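Local atomic coordinates of Tv2483 (Treponema vincentii, PDB entry 6DET), a protein that binds L-arginine with high selectivity as a lipoprotein of the family 3 solute-binding proteins, probably delivering it to an ABC transporter. Residues A[45-50]-A[173-178]; A[82-87]-A[149-154]; A[125-130]-A[177-182]; A[135-140]-A[208-213]; A[145-150]-A[189-194]. One frame throughout, in Å; residues are numbered along the deposited sequence.

Contact 1: residues A[45-50]-A[173-178]; sequences FVPILS and ATIDQL. With ARG (arginine), chain B.
F45 meets I175 and the backbone before it where two lobes of the periplasmic-binding-protein fold, here of solute-binding family 3, close over the bound arginine. From the loop that follows strand 37-42, the ring of F45 crosses to the start of helix 175-184. The CB of F45 leaves the backbone toward that helix, and chi1 of 51° tucks CG between the backbone N and the carbonyl carbon. Further out, F45 CD2 lies 4.1 Å from I175 CD1, and F45 CE2 sits 3.9 Å from I175 N and close to T174 CA. At the tip, F45 CZ approaches A173 O and lies 4.0 Å from NH1 of the bound arginine. T174 CB stands over the centre of one face of the F45 ring, 4.3 Å above its plane. T174 is also the N-cap of the helix: its OG1 accepts from Q177 N, while Q177 OE1 takes the N-H of A173, so the turn that faces F45 is pinned from within. Y196 of helix 194-197 touches V46, P47 and I175 alike. V46 turns its CB away from the helix, and its CG2 packs 3.6 Å from NH2 of the arginine. Beyond it, P47 CD meets the end of I175, 3.9 Å from I175 CD1.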
# COMPACT_ATOMS: atom_id res chain seq x y z
N PHE A 45 -6.74 -5.51 -6.16
CA PHE A 45 -7.54 -6.17 -5.14
C PHE A 45 -7.35 -5.55 -3.76
O PHE A 45 -7.77 -6.15 -2.77
CB PHE A 45 -7.19 -7.67 -5.08
CG PHE A 45 -5.71 -7.95 -4.96
CD1 PHE A 45 -4.95 -8.27 -6.07
CD2 PHE A 45 -5.06 -7.84 -3.72
CE1 PHE A 45 -3.58 -8.53 -5.95
CE2 PHE A 45 -3.69 -8.08 -3.61
CZ PHE A 45 -2.95 -8.42 -4.72
N VAL A 46 -6.73 -4.37 -3.65
CA VAL A 46 -6.45 -3.83 -2.32
C VAL A 46 -7.68 -3.06 -1.84
O VAL A 46 -8.02 -2.04 -2.45
CB VAL A 46 -5.22 -2.91 -2.32
CG1 VAL A 46 -4.97 -2.34 -0.94
CG2 VAL A 46 -3.99 -3.66 -2.79
N PRO A 47 -8.39 -3.49 -0.79
CA PRO A 47 -9.60 -2.75 -0.37
C PRO A 47 -9.32 -1.28 -0.08
O PRO A 47 -8.22 -0.90 0.35
CB PRO A 47 -10.06 -3.50 0.89
CG PRO A 47 -9.50 -4.92 0.73
CD PRO A 47 -8.14 -4.66 0.08
N ILE A 48 -10.33 -0.45 -0.34
CA ILE A 48 -10.29 1.02 -0.18
C ILE A 48 -9.33 1.74 -1.14
O ILE A 48 -9.71 2.75 -1.74
CB ILE A 48 -9.97 1.39 1.28
CG1 ILE A 48 -10.80 0.51 2.24
CG2 ILE A 48 -10.28 2.86 1.50
CD1 ILE A 48 -10.70 0.91 3.74
N LEU A 49 -8.09 1.26 -1.29
CA LEU A 49 -7.09 2.00 -2.06
C LEU A 49 -7.20 1.78 -3.57
O LEU A 49 -7.05 2.73 -4.35
CB LEU A 49 -5.69 1.59 -1.60
CG LEU A 49 -5.33 1.85 -0.11
CD1 LEU A 49 -3.87 1.42 0.12
CD2 LEU A 49 -5.54 3.31 0.25
N SER A 50 -7.42 0.54 -4.01
CA SER A 50 -7.43 0.21 -5.44
C SER A 50 -7.99 -1.19 -5.61
O SER A 50 -7.24 -2.16 -5.51
CB SER A 50 -6.04 0.28 -6.08
OG SER A 50 -5.11 -0.53 -5.38
N ALA A 173 -0.14 -14.76 -2.60
CA ALA A 173 -0.18 -13.83 -3.72
C ALA A 173 -1.26 -12.77 -3.63
O ALA A 173 -1.17 -11.75 -4.34
CB ALA A 173 -0.37 -14.61 -5.03
N THR A 174 -2.31 -12.98 -2.85
CA THR A 174 -3.34 -11.97 -2.66
C THR A 174 -3.72 -11.84 -1.19
O THR A 174 -3.44 -12.70 -0.34
CB THR A 174 -4.62 -12.28 -3.44
OG1 THR A 174 -5.32 -13.36 -2.82
CG2 THR A 174 -4.31 -12.67 -4.89
N ILE A 175 -4.48 -10.77 -0.92
CA ILE A 175 -4.97 -10.56 0.44
C ILE A 175 -6.06 -11.57 0.76
O ILE A 175 -6.15 -12.07 1.89
CB ILE A 175 -5.47 -9.11 0.59
CG1 ILE A 175 -4.30 -8.12 0.42
CG2 ILE A 175 -6.16 -8.92 1.94
CD1 ILE A 175 -4.77 -6.67 0.20
N ASP A 176 -6.90 -11.90 -0.23
CA ASP A 176 -7.96 -12.89 0.03
C ASP A 176 -7.37 -14.23 0.44
O ASP A 176 -7.96 -14.94 1.27
CB ASP A 176 -8.85 -13.05 -1.20
CG ASP A 176 -9.97 -12.02 -1.26
OD1 ASP A 176 -10.21 -11.32 -0.25
OD2 ASP A 176 -10.64 -11.94 -2.32
N GLN A 177 -6.20 -14.59 -0.11
CA GLN A 177 -5.58 -15.87 0.24
C GLN A 177 -5.18 -15.90 1.71
O GLN A 177 -5.25 -16.97 2.35
CB GLN A 177 -4.37 -16.12 -0.65
CG GLN A 177 -4.79 -16.70 -2.00
CD GLN A 177 -3.68 -16.71 -3.01
OE1 GLN A 177 -2.52 -16.50 -2.68
NE2 GLN A 177 -4.03 -16.98 -4.27
N LEU A 178 -4.72 -14.77 2.26
CA LEU A 178 -4.42 -14.73 3.69
C LEU A 178 -5.63 -15.14 4.51
O LEU A 178 -5.53 -15.97 5.42
CB LEU A 178 -3.97 -13.32 4.09
CG LEU A 178 -2.86 -12.67 3.26
CD1 LEU A 178 -2.61 -11.27 3.78
CD2 LEU A 178 -1.57 -13.50 3.30
N ARG B . 2.21 -2.00 1.97
CA ARG B . 2.46 -3.18 1.10
C ARG B . 3.78 -3.00 0.36
O ARG B . 4.24 -1.84 0.25
CB ARG B . 1.33 -3.36 0.09
CG ARG B . -0.02 -3.73 0.70
CD ARG B . -1.16 -3.82 -0.31
NE ARG B . -0.92 -4.91 -1.24
CZ ARG B . -0.57 -4.76 -2.52
NH1 ARG B . -0.34 -5.85 -3.24
NH2 ARG B . -0.43 -3.54 -3.06
OXT ARG B . 4.35 -3.98 -0.12

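Contact 2: residues A[82-87]-A[149-154]; sequences IQWAQK and ADTAGD. With ARG (arginine), chain B.
The indole of W84 is sandwiched. K87 CD lies over the centre of one face, 3.5 Å above the plane, and NH2 of the bound arginine sits on the opposite face, displaced toward the rim. A149 O approaches the ring at its edge, near the plane. W84 NE1 donates to the ligand carboxylate, 2.9 Å from OXT at an N-H...O angle of 147°, and T151 CG2 packs 3.8 Å from the same NE1. One tryptophan thus touches both ends of the curled ligand. In this periplasmic-binding-protein cleft, segment 82-87 follows strand 76-81, whereas 149-154 leads into helix 153-158, and the arginine lies against both. K87 ties the two together: folded over the indole and bent at chi4 (-67°), it brings NZ 3.0 Å from D150 O, in the carbonyl plane. The same ammonium donates to W84 O from above that carbonyl's plane, with K87 N reaching the oxygen from the other face. T151 OG1 is held by E148 O, which leaves its CB and CG2 against the ligand, CG2 being 3.4 Å from OXT.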
# COMPACT_ATOMS: atom_id res chain seq x y z
N ILE A 82 -0.69 -4.99 -11.95
CA ILE A 82 0.60 -5.66 -11.93
C ILE A 82 0.59 -6.81 -10.93
O ILE A 82 -0.26 -6.90 -10.04
CB ILE A 82 1.75 -4.72 -11.59
CG1 ILE A 82 1.55 -4.07 -10.21
CG2 ILE A 82 1.88 -3.63 -12.69
CD1 ILE A 82 2.79 -3.36 -9.67
N GLN A 83 1.57 -7.70 -11.12
CA GLN A 83 1.95 -8.69 -10.11
C GLN A 83 2.86 -8.00 -9.11
O GLN A 83 3.91 -7.48 -9.49
CB GLN A 83 2.66 -9.87 -10.77
CG GLN A 83 3.08 -10.96 -9.81
CD GLN A 83 1.90 -11.63 -9.17
OE1 GLN A 83 1.57 -11.38 -8.00
NE2 GLN A 83 1.23 -12.49 -9.93
N TRP A 84 2.47 -7.97 -7.83
CA TRP A 84 3.19 -7.12 -6.90
C TRP A 84 4.67 -7.49 -6.85
O TRP A 84 5.52 -6.61 -6.69
CB TRP A 84 2.56 -7.22 -5.50
CG TRP A 84 2.98 -6.12 -4.53
CD1 TRP A 84 3.67 -6.28 -3.34
CD2 TRP A 84 2.70 -4.72 -4.64
NE1 TRP A 84 3.84 -5.07 -2.73
CE2 TRP A 84 3.26 -4.10 -3.50
CE3 TRP A 84 2.05 -3.93 -5.59
CZ2 TRP A 84 3.20 -2.72 -3.29
CZ3 TRP A 84 1.97 -2.55 -5.37
CH2 TRP A 84 2.55 -1.97 -4.23
N ALA A 85 4.98 -8.79 -6.95
CA ALA A 85 6.36 -9.25 -6.82
C ALA A 85 7.24 -8.75 -7.96
O ALA A 85 8.47 -8.74 -7.82
CB ALA A 85 6.41 -10.78 -6.78
N GLN A 86 6.63 -8.33 -9.07
CA GLN A 86 7.33 -7.86 -10.26
C GLN A 86 7.46 -6.34 -10.31
O GLN A 86 7.94 -5.81 -11.32
CB GLN A 86 6.59 -8.31 -11.53
CG GLN A 86 6.61 -9.81 -11.79
CD GLN A 86 8.00 -10.38 -11.74
OE1 GLN A 86 8.85 -10.04 -12.56
NE2 GLN A 86 8.26 -11.23 -10.75
N LYS A 87 7.03 -5.64 -9.26
CA LYS A 87 6.84 -4.20 -9.36
C LYS A 87 8.15 -3.48 -9.67
O LYS A 87 8.16 -2.52 -10.44
CB LYS A 87 6.17 -3.65 -8.08
CG LYS A 87 6.92 -3.87 -6.76
CD LYS A 87 6.06 -3.42 -5.58
CE LYS A 87 6.73 -3.82 -4.27
NZ LYS A 87 6.75 -5.32 -4.14
N ALA A 149 3.17 -11.82 -0.29
CA ALA A 149 4.53 -11.86 -0.82
C ALA A 149 5.01 -10.48 -1.23
O ALA A 149 4.24 -9.66 -1.74
CB ALA A 149 4.61 -12.78 -2.03
N ASP A 150 6.31 -10.25 -1.04
CA ASP A 150 7.01 -9.03 -1.48
C ASP A 150 6.42 -7.76 -0.89
O ASP A 150 6.41 -6.71 -1.55
CB ASP A 150 7.04 -8.93 -3.01
CG ASP A 150 7.87 -10.02 -3.64
OD1 ASP A 150 9.07 -9.78 -3.86
OD2 ASP A 150 7.32 -11.11 -3.92
N THR A 151 5.97 -7.84 0.37
CA THR A 151 5.49 -6.68 1.10
C THR A 151 6.36 -6.37 2.31
O THR A 151 5.96 -5.54 3.15
CB THR A 151 4.05 -6.88 1.58
OG1 THR A 151 4.00 -7.99 2.48
CG2 THR A 151 3.10 -7.10 0.41
N ALA A 152 7.51 -7.02 2.45
CA ALA A 152 8.35 -6.91 3.66
C ALA A 152 7.57 -7.26 4.92
O ALA A 152 7.91 -6.80 6.02
CB ALA A 152 8.96 -5.52 3.81
N GLY A 153 6.52 -8.07 4.80
CA GLY A 153 5.82 -8.53 5.99
C GLY A 153 6.65 -9.53 6.77
O GLY A 153 6.59 -9.56 8.00
N ASP A 154 7.43 -10.34 6.07
CA ASP A 154 8.38 -11.22 6.74
C ASP A 154 9.38 -10.42 7.55
O ASP A 154 9.69 -10.78 8.69
CB ASP A 154 9.08 -12.10 5.71
CG ASP A 154 9.63 -11.33 4.53
OD1 ASP A 154 9.27 -10.15 4.30
OD2 ASP A 154 10.43 -11.95 3.81
N ARG B . 2.21 -2.00 1.97
CA ARG B . 2.46 -3.18 1.10
C ARG B . 3.78 -3.00 0.36
O ARG B . 4.24 -1.84 0.25
CB ARG B . 1.33 -3.36 0.09
CG ARG B . -0.02 -3.73 0.70
CD ARG B . -1.16 -3.82 -0.31
NE ARG B . -0.92 -4.91 -1.24
CZ ARG B . -0.57 -4.76 -2.52
NH1 ARG B . -0.34 -5.85 -3.24
NH2 ARG B . -0.43 -3.54 -3.06
OXT ARG B . 4.35 -3.98 -0.12

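Contact 3: residues A[125-130]-A[177-182]; sequences IVVTLA and QLYEAL
L182 enters the contact between V127 and L129, and its isobutyl group does most of the touching. CG is anti to the backbone N (chi1 -167°), which sends the two methyls down onto the strand. There L182 CD2 lies 3.9 Å from both V127 O and T128 C, and L182 CD1 rests near T128 CA. V127 CG1 meets CD2 of L182 at 4.1 Å, the two side chains crossing at about a right angle. On the other flank L129 and L182 run past each other in opposite directions: L129 CD2 is 4.0 Å from L182 CG, and L129 CD1 closes to 3.4 Å from L182 O. One turn earlier, Y179 adds a looser contact, its CE1 4.5 Å from V127 CG1. Further out, Y207 packs against V127, L129 and L182 and meets the Y179 ring at about 55° between planes, while L201 of helix 200-203 touches V127 and Y179. Strand 125-129 is itself bonded on both sides, to I190 and V192 on one and to S208 and I210 on the other. Helix 177-182 crosses it at -37° with the axes 9.5 Å apart, the helix-on-sheet layer packing of an α/β lobe in the periplasmic-binding-protein fold.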
# COMPACT_ATOMS: atom_id res chain seq x y z
N ILE A 125 -0.48 -5.01 11.26
CA ILE A 125 -1.17 -5.61 12.39
C ILE A 125 -1.30 -7.11 12.13
O ILE A 125 -1.26 -7.57 10.99
CB ILE A 125 -2.54 -4.96 12.60
CG1 ILE A 125 -3.40 -5.08 11.35
CG2 ILE A 125 -2.36 -3.48 12.94
CD1 ILE A 125 -4.81 -4.63 11.50
N VAL A 126 -1.48 -7.86 13.21
CA VAL A 126 -1.61 -9.31 13.16
C VAL A 126 -3.04 -9.68 13.48
O VAL A 126 -3.59 -9.24 14.51
CB VAL A 126 -0.63 -10.01 14.11
CG1 VAL A 126 -0.86 -11.52 14.07
CG2 VAL A 126 0.79 -9.67 13.72
N VAL A 127 -3.64 -10.49 12.62
CA VAL A 127 -5.05 -10.87 12.72
C VAL A 127 -5.11 -12.38 12.95
O VAL A 127 -4.37 -13.14 12.31
CB VAL A 127 -5.85 -10.46 11.47
CG1 VAL A 127 -7.30 -10.95 11.55
CG2 VAL A 127 -5.82 -8.92 11.29
N THR A 128 -5.97 -12.79 13.88
CA THR A 128 -6.21 -14.20 14.18
C THR A 128 -7.71 -14.46 14.13
O THR A 128 -8.51 -13.54 13.93
CB THR A 128 -5.66 -14.59 15.56
OG1 THR A 128 -6.34 -13.84 16.59
CG2 THR A 128 -4.19 -14.32 15.66
N LEU A 129 -8.08 -15.73 14.31
CA LEU A 129 -9.48 -16.07 14.56
C LEU A 129 -9.85 -15.71 15.99
O LEU A 129 -9.11 -16.00 16.93
CB LEU A 129 -9.71 -17.55 14.31
CG LEU A 129 -9.38 -18.03 12.89
CD1 LEU A 129 -9.39 -19.53 12.83
CD2 LEU A 129 -10.37 -17.46 11.90
N ALA A 130 -11.02 -15.08 16.16
CA ALA A 130 -11.35 -14.43 17.42
C ALA A 130 -11.64 -15.44 18.51
O ALA A 130 -11.49 -15.15 19.70
CB ALA A 130 -12.55 -13.50 17.25
N GLN A 177 -6.20 -14.59 -0.11
CA GLN A 177 -5.58 -15.87 0.24
C GLN A 177 -5.18 -15.90 1.71
O GLN A 177 -5.25 -16.97 2.35
CB GLN A 177 -4.37 -16.12 -0.65
CG GLN A 177 -4.79 -16.70 -2.00
CD GLN A 177 -3.68 -16.71 -3.01
OE1 GLN A 177 -2.52 -16.50 -2.68
NE2 GLN A 177 -4.03 -16.98 -4.27
N LEU A 178 -4.72 -14.77 2.26
CA LEU A 178 -4.42 -14.73 3.69
C LEU A 178 -5.63 -15.14 4.51
O LEU A 178 -5.53 -15.97 5.42
CB LEU A 178 -3.97 -13.32 4.09
CG LEU A 178 -2.86 -12.67 3.26
CD1 LEU A 178 -2.61 -11.27 3.78
CD2 LEU A 178 -1.57 -13.50 3.30
N TYR A 179 -6.79 -14.54 4.24
CA TYR A 179 -7.96 -14.85 5.06
C TYR A 179 -8.43 -16.27 4.83
O TYR A 179 -8.96 -16.91 5.75
CB TYR A 179 -9.08 -13.84 4.77
CG TYR A 179 -8.83 -12.51 5.42
CD1 TYR A 179 -9.15 -12.31 6.76
CD2 TYR A 179 -8.26 -11.45 4.71
CE1 TYR A 179 -8.92 -11.12 7.37
CE2 TYR A 179 -8.01 -10.22 5.33
CZ TYR A 179 -8.35 -10.07 6.67
OH TYR A 179 -8.13 -8.90 7.34
N GLU A 180 -8.24 -16.78 3.61
CA GLU A 180 -8.60 -18.17 3.34
C GLU A 180 -7.75 -19.13 4.15
O GLU A 180 -8.26 -20.13 4.67
CB GLU A 180 -8.44 -18.48 1.85
CG GLU A 180 -9.46 -17.82 0.96
CD GLU A 180 -9.06 -17.87 -0.51
OE1 GLU A 180 -8.13 -18.63 -0.85
OE2 GLU A 180 -9.69 -17.15 -1.31
N ALA A 181 -6.45 -18.86 4.25
CA ALA A 181 -5.58 -19.71 5.06
C ALA A 181 -5.94 -19.58 6.54
O ALA A 181 -5.90 -20.56 7.28
CB ALA A 181 -4.12 -19.34 4.82
N LEU A 182 -6.33 -18.37 6.96
CA LEU A 182 -6.75 -18.17 8.34
C LEU A 182 -8.04 -18.93 8.64
O LEU A 182 -8.17 -19.55 9.70
CB LEU A 182 -6.92 -16.67 8.63
CG LEU A 182 -7.05 -16.28 10.10
CD1 LEU A 182 -5.82 -16.71 10.89
CD2 LEU A 182 -7.30 -14.80 10.27

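Contact 4: residues A[135-140]-A[208-213]; sequences QTLAQL and SIINEA
With chi1 of -58°, I210 places CG1 beside its backbone N and CG2 anti to it, and both branches turn onto the chain at 135-137. L137, whose CG lies beside its own N, brings its methyls round to meet I210 and E212. The contact belongs to the outer end of an α/β lobe in the periplasmic-binding-protein fold, where the short 3-10 turn 137-140, on the way from strand 120-129 to strand 143-148, packs against the chain leaving strand 207-209. I210 CG2 is the central atom: it sits 3.6 Å from Q135 O, 3.7 Å from L137 N and equally far from L137 CD2. The other branch of I210 ends in CD1, with I210 CD1 3.8 Å from Q135 C. I210 thus sets apolar carbon partly against backbone and partly against the L137 methyl, and it is buried while Q135, T136 and N211 are exposed. E212 crosses L137 at about a right angle with its chain extended, so that CB, CG and CD all lie along L137 CD1. Outside the pair, V126 touches both I210 and L140, while V160 and I214 lie against L137. The turn is braced from within by Q139, whose OE1 accepts two backbone N-H groups, those of Q135 and T136. E212 OE1 comes 3.4 Å from the methyl CD1 of L137.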
# COMPACT_ATOMS: atom_id res chain seq x y z
N GLN A 135 -4.14 -13.02 22.35
CA GLN A 135 -4.16 -11.65 22.86
C GLN A 135 -2.83 -10.94 22.65
O GLN A 135 -2.80 -9.73 22.42
CB GLN A 135 -4.55 -11.65 24.35
CG GLN A 135 -6.02 -11.98 24.63
CD GLN A 135 -6.97 -10.88 24.18
OE1 GLN A 135 -7.77 -11.08 23.27
NE2 GLN A 135 -6.88 -9.73 24.82
N THR A 136 -1.72 -11.68 22.71
CA THR A 136 -0.40 -11.07 22.67
C THR A 136 0.43 -11.65 21.53
O THR A 136 0.20 -12.77 21.07
CB THR A 136 0.35 -11.26 23.99
OG1 THR A 136 0.68 -12.64 24.18
CG2 THR A 136 -0.51 -10.79 25.15
N LEU A 137 1.41 -10.87 21.08
CA LEU A 137 2.32 -11.36 20.06
C LEU A 137 3.06 -12.60 20.55
O LEU A 137 3.35 -13.50 19.76
CB LEU A 137 3.32 -10.28 19.65
CG LEU A 137 2.78 -9.00 18.98
CD1 LEU A 137 3.90 -7.98 18.82
CD2 LEU A 137 2.13 -9.28 17.63
N ALA A 138 3.34 -12.67 21.86
CA ALA A 138 4.08 -13.80 22.40
C ALA A 138 3.36 -15.12 22.15
O ALA A 138 4.00 -16.16 22.06
CB ALA A 138 4.31 -13.61 23.90
N GLN A 139 2.03 -15.09 22.05
CA GLN A 139 1.29 -16.31 21.76
C GLN A 139 1.39 -16.71 20.29
O GLN A 139 0.82 -17.74 19.91
CB GLN A 139 -0.17 -16.13 22.14
CG GLN A 139 -0.39 -16.03 23.64
CD GLN A 139 -1.79 -15.59 23.98
OE1 GLN A 139 -2.34 -14.66 23.38
NE2 GLN A 139 -2.37 -16.23 24.97
N LEU A 140 2.08 -15.94 19.47
CA LEU A 140 2.32 -16.32 18.09
C LEU A 140 3.56 -17.18 17.94
O LEU A 140 3.85 -17.65 16.83
CB LEU A 140 2.45 -15.06 17.21
CG LEU A 140 1.28 -14.07 17.19
CD1 LEU A 140 1.68 -12.82 16.43
CD2 LEU A 140 0.02 -14.66 16.58
N SER A 208 -9.78 -11.42 15.19
CA SER A 208 -9.23 -10.71 16.33
C SER A 208 -7.93 -10.05 15.91
O SER A 208 -7.13 -10.64 15.18
CB SER A 208 -9.01 -11.65 17.52
OG SER A 208 -8.16 -11.05 18.49
N ILE A 209 -7.72 -8.82 16.34
CA ILE A 209 -6.47 -8.12 16.11
C ILE A 209 -5.65 -8.14 17.38
O ILE A 209 -6.12 -7.74 18.46
CB ILE A 209 -6.72 -6.67 15.64
CG1 ILE A 209 -7.52 -6.63 14.35
CG2 ILE A 209 -5.40 -5.96 15.42
CD1 ILE A 209 -8.08 -5.24 14.05
N ILE A 210 -4.40 -8.59 17.27
CA ILE A 210 -3.47 -8.47 18.39
C ILE A 210 -3.21 -7.00 18.68
O ILE A 210 -2.86 -6.23 17.78
CB ILE A 210 -2.17 -9.22 18.08
CG1 ILE A 210 -2.45 -10.70 17.78
CG2 ILE A 210 -1.20 -9.08 19.24
CD1 ILE A 210 -3.19 -11.43 18.85
N ASN A 211 -3.34 -6.62 19.95
CA ASN A 211 -3.26 -5.22 20.35
C ASN A 211 -2.00 -4.55 19.81
O ASN A 211 -2.05 -3.46 19.22
CB ASN A 211 -3.32 -5.11 21.87
CG ASN A 211 -3.71 -3.73 22.34
OD1 ASN A 211 -4.89 -3.40 22.41
ND2 ASN A 211 -2.72 -2.92 22.68
N GLU A 212 -0.84 -5.19 19.99
CA GLU A 212 0.42 -4.59 19.59
C GLU A 212 0.61 -4.72 18.08
O GLU A 212 0.59 -5.83 17.54
CB GLU A 212 1.58 -5.25 20.34
CG GLU A 212 2.90 -4.53 20.18
CD GLU A 212 3.93 -4.99 21.19
OE1 GLU A 212 3.83 -6.14 21.66
OE2 GLU A 212 4.83 -4.19 21.52
N ALA A 213 0.75 -3.59 17.40
CA ALA A 213 1.12 -3.59 16.00
C ALA A 213 2.59 -3.97 15.89
O ALA A 213 3.37 -3.78 16.82
CB ALA A 213 0.87 -2.22 15.38

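Contact 5: residues A[145-150]-A[189-194]; sequences IAVEAD and AIVVDL. With ARG (arginine), chain B.
V147 and V191 lie side by side and point the same way, V147 CG1 3.8 Å from V191 CG2, in neighbouring parallel strands. I145 and A189 share that face; A146 and I190 pair on the other, where A146 CB faces I190 CG2. The backbones are joined by two hydrogen bonds, A146 N to A189 O and V191 N to A146 O (3.0 Å), the latter nearly straight at the acceptor. Then the strands diverge, and a water fills the step, accepting from E148 N and donating to V191 O. At the strand ends, E148 has CG anti to the backbone N (chi1 -170°) and an extended chain beyond it, which carries the carboxylate to the ligand guanidinium: OE1 takes NE and OE2 takes NH1, each at 2.8 Å. D193 OD2 accepts from the ligand's amino N at 2.8 Å, while K124 makes a salt bridge with D193 OD1 and Y219 OH bonds to OD2. The two-oxygen grip of E148 would favour arginine's side chain, whereas D193 reads the amino group that amino acids share.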
# COMPACT_ATOMS: atom_id res chain seq x y z
N ILE A 145 2.45 -18.02 10.19
CA ILE A 145 1.85 -16.73 9.93
C ILE A 145 1.97 -16.43 8.45
O ILE A 145 3.06 -16.56 7.87
CB ILE A 145 2.50 -15.61 10.75
CG1 ILE A 145 2.49 -15.99 12.24
CG2 ILE A 145 1.79 -14.27 10.46
CD1 ILE A 145 3.14 -14.97 13.14
N ALA A 146 0.86 -16.04 7.84
CA ALA A 146 0.82 -15.78 6.40
C ALA A 146 0.99 -14.29 6.16
O ALA A 146 0.47 -13.46 6.91
CB ALA A 146 -0.48 -16.27 5.75
N VAL A 147 1.74 -13.98 5.11
CA VAL A 147 1.96 -12.60 4.70
C VAL A 147 1.79 -12.53 3.19
O VAL A 147 2.01 -13.52 2.48
CB VAL A 147 3.35 -12.08 5.13
CG1 VAL A 147 3.56 -12.28 6.62
CG2 VAL A 147 4.48 -12.74 4.31
N GLU A 148 1.39 -11.37 2.71
CA GLU A 148 1.42 -11.14 1.27
C GLU A 148 2.88 -11.09 0.78
O GLU A 148 3.74 -10.44 1.39
CB GLU A 148 0.64 -9.87 0.94
CG GLU A 148 0.42 -9.66 -0.53
CD GLU A 148 -0.38 -8.38 -0.87
OE1 GLU A 148 -0.52 -7.45 -0.03
OE2 GLU A 148 -0.85 -8.30 -2.03
N ALA A 149 3.17 -11.82 -0.29
CA ALA A 149 4.53 -11.86 -0.82
C ALA A 149 5.01 -10.48 -1.23
O ALA A 149 4.24 -9.66 -1.74
CB ALA A 149 4.61 -12.78 -2.03
N ASP A 150 6.31 -10.25 -1.04
CA ASP A 150 7.01 -9.03 -1.48
C ASP A 150 6.42 -7.76 -0.89
O ASP A 150 6.41 -6.71 -1.55
CB ASP A 150 7.04 -8.93 -3.01
CG ASP A 150 7.87 -10.02 -3.64
OD1 ASP A 150 9.07 -9.78 -3.86
OD2 ASP A 150 7.32 -11.11 -3.92
N ALA A 189 -2.18 -17.12 12.02
CA ALA A 189 -2.34 -15.68 12.00
C ALA A 189 -1.89 -15.17 10.64
O ALA A 189 -1.21 -15.88 9.89
CB ALA A 189 -1.52 -15.01 13.09
N ILE A 190 -2.25 -13.91 10.35
CA ILE A 190 -1.84 -13.21 9.14
C ILE A 190 -1.41 -11.79 9.49
O ILE A 190 -1.84 -11.21 10.49
CB ILE A 190 -2.95 -13.16 8.08
CG1 ILE A 190 -4.09 -12.22 8.51
CG2 ILE A 190 -3.45 -14.57 7.77
CD1 ILE A 190 -5.22 -12.10 7.53
N VAL A 191 -0.58 -11.23 8.62
CA VAL A 191 -0.20 -9.82 8.66
C VAL A 191 -0.98 -9.08 7.59
O VAL A 191 -1.03 -9.52 6.42
CB VAL A 191 1.31 -9.62 8.44
CG1 VAL A 191 1.65 -8.11 8.42
CG2 VAL A 191 2.09 -10.30 9.49
N VAL A 192 -1.60 -7.96 7.96
CA VAL A 192 -2.28 -7.10 7.00
C VAL A 192 -1.92 -5.66 7.35
O VAL A 192 -1.40 -5.38 8.44
CB VAL A 192 -3.81 -7.30 7.01
CG1 VAL A 192 -4.17 -8.72 6.57
CG2 VAL A 192 -4.40 -7.05 8.40
N ASP A 193 -2.17 -4.76 6.40
CA ASP A 193 -2.00 -3.33 6.66
C ASP A 193 -3.29 -2.79 7.25
O ASP A 193 -4.39 -3.07 6.75
CB ASP A 193 -1.64 -2.51 5.41
CG ASP A 193 -0.25 -2.79 4.86
OD1 ASP A 193 0.56 -3.48 5.50
OD2 ASP A 193 0.04 -2.25 3.76
N LEU A 194 -3.15 -2.01 8.32
CA LEU A 194 -4.31 -1.36 8.92
C LEU A 194 -5.15 -0.62 7.88
O LEU A 194 -6.38 -0.75 7.87
CB LEU A 194 -3.84 -0.39 10.02
CG LEU A 194 -4.95 0.37 10.74
CD1 LEU A 194 -5.84 -0.60 11.50
CD2 LEU A 194 -4.31 1.37 11.70
N ARG B . 2.21 -2.00 1.97
CA ARG B . 2.46 -3.18 1.10
C ARG B . 3.78 -3.00 0.36
O ARG B . 4.24 -1.84 0.25
CB ARG B . 1.33 -3.36 0.09
CG ARG B . -0.02 -3.73 0.70
CD ARG B . -1.16 -3.82 -0.31
NE ARG B . -0.92 -4.91 -1.24
CZ ARG B . -0.57 -4.76 -2.52
NH1 ARG B . -0.34 -5.85 -3.24
NH2 ARG B . -0.43 -3.54 -3.06
OXT ARG B . 4.35 -3.98 -0.12
O HOH W 1 0.49 -9.10 4.26

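How the contacts relate
Contacts 3 and 5 are the buried ones and contacts 1, 2 and 4 are only partly so, contact 4 being farthest out, about 22 Å between its centre and that of the chain. Helix 175-184 serves contact 1 with its first turn and contact 3 with the next; A149 and D150 belong to both contacts 2 and 5. Strand 120-129 stands between strands 189-193 and 207-209, linking contacts 3, 4 and 5 through one sheet. Contacts 1, 2 and 5 reach the same arginine by different chemistry: contact 1 by apolar packing, contact 2 by indole and N-H, contact 5 by carboxylates. Across contacts 3 and 4 the packing is chiefly aliphatic.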